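Local atomic coordinates of Myo-inositol phosphohydrolase (Mitsuokella multacida, PDB entry 4WU3), a protein that probably removes phosphate groups from phytate and related inositol phosphates as a PTP-like phosphatase, and binds inositol tetrakisphosphate. Residues Y172-K177 with H241-M246. The protein carries 2 engineered substitutions. Numbering follows the deposited sequence.
Sequences YRFDDK and HSYAGM. Engineered in segment 241-246: Ser242 (natural residue Cys). With PO4 (phosphate ion), chain G.
Tyr243 reaches from the phosphate-binding P-loop of a PTP-like phosphatase site to Phe174, near the end of strand 168-175, and Asp176 just after it. His241 to Arg248 fits the HCX5R signature of the family, with Ser242 engineered at the position of the cysteine nucleophile. A trans chi1 (176°) sends the Tyr243 ring away from the anion while the residue's N-H faces it. The phenol hydroxyl donates to Asp176, with Tyr243 OH and Asp176 OD1 modelled at 2.3 Å; this is too short to be taken literally, and the exact length is doubtful. OD1 lies at the edge of the tyrosine ring, near its plane. A water spans the same pair, donating to Asp176 OD2 at 2.7 Å and more distantly to Tyr243 OH, so it links OD2 to the phenol while OD1 meets the hydroxyl directly. Phe174 lies against the same phenol: its CD2 comes within 3.3 Å of Tyr243 OH, while Phe174 CE2 and Tyr243 CE2 make an apolar contact at 4.0 Å, the two rings nearly perpendicular at 89°. At the other end of Tyr243, the backbone cradles a phosphate ion. Ala244 N bonds to phosphate O3 at 3.0 Å in a nearly straight line (167°), Tyr243 N gives the same oxygen a weaker bond, and Met246 N donates to O2, which the engineered Ser242 hydroxyl also meets. Arg248 also binds the ion. His241 ND1 holds Ser242 O at 2.9 Å. The loop links strand 237-241 to helix 247-261, with Met246 at the helix N-cap. The Tyr243 side chain also touches Arg122 of strand 116-122 and Lys51 and Asp53 of strand 49-54, while Phe174 packs edge-to-face with Phe137, so the contact joins the P-loop to the hairpin 168-188 beside strand 49-54.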
loop_
_atom_site.group_PDB
_atom_site.type_symbol
_atom_site.label_atom_id
_atom_site.label_comp_id
_atom_site.label_asym_id
_atom_site.label_seq_id
_atom_site.Cartn_x
_atom_site.Cartn_y
_atom_site.Cartn_z
ATOM N N TYR A 172 4.887 -26.558 -14.150
ATOM C CA TYR A 172 5.766 -26.241 -13.029
ATOM C C TYR A 172 5.114 -26.679 -11.716
ATOM O O TYR A 172 3.887 -26.676 -11.576
ATOM C CB TYR A 172 6.109 -24.739 -12.980
ATOM C CG TYR A 172 7.038 -24.254 -14.076
ATOM C CD1 TYR A 172 8.402 -24.498 -14.024
ATOM C CD2 TYR A 172 6.545 -23.524 -15.155
ATOM C CE1 TYR A 172 9.249 -24.046 -15.024
ATOM C CE2 TYR A 172 7.379 -23.069 -16.158
ATOM C CZ TYR A 172 8.731 -23.333 -16.088
ATOM O OH TYR A 172 9.558 -22.875 -17.085
ATOM N N ARG A 173 5.949 -27.070 -10.765
ATOM C CA ARG A 173 5.503 -27.302 -9.406
ATOM C C ARG A 173 5.678 -26.009 -8.619
ATOM O O ARG A 173 6.124 -24.999 -9.164
ATOM C CB ARG A 173 6.280 -28.449 -8.770
ATOM C CG ARG A 173 5.756 -29.810 -9.204
ATOM C CD ARG A 173 6.627 -30.948 -8.703
ATOM N NE ARG A 173 7.870 -31.049 -9.465
ATOM C CZ ARG A 173 8.741 -32.053 -9.362
ATOM N NH1 ARG A 173 8.513 -33.057 -8.521
ATOM N NH2 ARG A 173 9.844 -32.051 -10.109
ATOM N N PHE A 174 5.301 -26.031 -7.348
ATOM C CA PHE A 174 5.192 -24.799 -6.593
ATOM C C PHE A 174 5.415 -25.042 -5.120
ATOM O O PHE A 174 4.920 -26.016 -4.571
ATOM C CB PHE A 174 3.807 -24.191 -6.795
ATOM C CG PHE A 174 3.700 -22.761 -6.350
ATOM C CD1 PHE A 174 4.271 -21.744 -7.106
ATOM C CD2 PHE A 174 3.020 -22.426 -5.189
ATOM C CE1 PHE A 174 4.172 -20.423 -6.709
ATOM C CE2 PHE A 174 2.909 -21.101 -4.790
ATOM C CZ PHE A 174 3.485 -20.100 -5.549
ATOM N N ASP A 175 6.166 -24.140 -4.498
ATOM C CA ASP A 175 6.405 -24.178 -3.064
ATOM C C ASP A 175 5.513 -23.162 -2.364
ATOM O O ASP A 175 5.662 -21.958 -2.562
ATOM C CB ASP A 175 7.862 -23.848 -2.741
ATOM C CG ASP A 175 8.146 -23.922 -1.247
ATOM O OD1 ASP A 175 7.898 -24.987 -0.644
ATOM O OD2 ASP A 175 8.596 -22.917 -0.673
ATOM N N ASP A 176 4.606 -23.649 -1.529
ATOM C CA ASP A 176 3.658 -22.775 -0.849
ATOM C C ASP A 176 4.291 -21.978 0.279
ATOM O O ASP A 176 3.731 -20.980 0.714
ATOM C CB ASP A 176 2.491 -23.587 -0.300
ATOM C CG ASP A 176 1.562 -24.068 -1.391
ATOM O OD1 ASP A 176 1.430 -23.372 -2.417
ATOM O OD2 ASP A 176 0.966 -25.143 -1.225
ATOM N N LYS A 177 5.447 -22.418 0.762
ATOM C CA LYS A 177 6.102 -21.728 1.865
ATOM C C LYS A 177 6.720 -20.426 1.384
ATOM O O LYS A 177 6.567 -19.385 2.018
ATOM C CB LYS A 177 7.173 -22.610 2.507
ATOM C CG LYS A 177 7.861 -21.960 3.697
ATOM C CD LYS A 177 8.979 -22.834 4.241
ATOM C CE LYS A 177 9.663 -22.188 5.437
ATOM N NZ LYS A 177 10.688 -23.090 6.035
ATOM N N HIS A 241 -12.991 -19.605 -0.674
ATOM C CA HIS A 241 -11.606 -19.979 -0.883
ATOM C C HIS A 241 -10.836 -18.995 -1.773
ATOM O O HIS A 241 -11.406 -18.289 -2.618
ATOM C CB HIS A 241 -11.528 -21.394 -1.449
ATOM C CG HIS A 241 -11.593 -21.447 -2.937
ATOM N ND1 HIS A 241 -10.485 -21.243 -3.733
ATOM C CD2 HIS A 241 -12.628 -21.673 -3.775
ATOM C CE1 HIS A 241 -10.841 -21.335 -5.001
ATOM N NE2 HIS A 241 -12.135 -21.595 -5.052
ATOM N N SER A 242 -9.529 -18.961 -1.557
ATOM C CA SER A 242 -8.626 -18.160 -2.351
ATOM C C SER A 242 -7.524 -19.106 -2.840
ATOM O O SER A 242 -7.831 -20.244 -3.231
ATOM C CB SER A 242 -8.081 -17.016 -1.507
ATOM O OG SER A 242 -7.853 -17.436 -0.165
ATOM N N TYR A 243 -6.260 -18.678 -2.837
ATOM C CA TYR A 243 -5.193 -19.637 -3.110
ATOM C C TYR A 243 -4.804 -20.411 -1.843
ATOM O O TYR A 243 -4.857 -21.646 -1.823
ATOM C CB TYR A 243 -3.948 -19.016 -3.748
ATOM C CG TYR A 243 -2.872 -20.075 -3.896
ATOM C CD1 TYR A 243 -3.028 -21.121 -4.800
ATOM C CD2 TYR A 243 -1.760 -20.089 -3.074
ATOM C CE1 TYR A 243 -2.092 -22.120 -4.909
ATOM C CE2 TYR A 243 -0.802 -21.092 -3.178
ATOM C CZ TYR A 243 -0.976 -22.103 -4.096
ATOM O OH TYR A 243 -0.037 -23.110 -4.208
ATOM N N ALA A 244 -4.440 -19.691 -0.784
ATOM C CA ALA A 244 -3.881 -20.327 0.398
ATOM C C ALA A 244 -4.912 -20.504 1.512
ATOM O O ALA A 244 -4.659 -21.189 2.497
ATOM C CB ALA A 244 -2.696 -19.521 0.900
ATOM N N GLY A 245 -6.082 -19.897 1.349
ATOM C CA GLY A 245 -7.103 -19.927 2.375
ATOM C C GLY A 245 -6.674 -19.104 3.575
ATOM O O GLY A 245 -7.145 -19.320 4.708
ATOM N N MET A 246 -5.788 -18.147 3.315
ATOM C CA MET A 246 -5.264 -17.275 4.358
ATOM C C MET A 246 -5.882 -15.878 4.307
ATOM O O MET A 246 -6.905 -15.647 4.940
ATOM C CB MET A 246 -3.735 -17.219 4.275
ATOM C CG MET A 246 -3.105 -18.565 4.601
ATOM S SD MET A 246 -1.300 -18.608 4.559
ATOM C CE MET A 246 -0.938 -17.627 6.014
HETATM P P PO4 G . -4.740 -16.037 0.112
HETATM O O1 PO4 G . -3.442 -15.892 0.869
HETATM O O2 PO4 G . -5.651 -16.876 0.981
HETATM O O3 PO4 G . -4.517 -16.699 -1.223
HETATM O O4 PO4 G . -5.411 -14.700 -0.143
HETATM O O HOH W 1 -1.481 -25.349 -2.384
#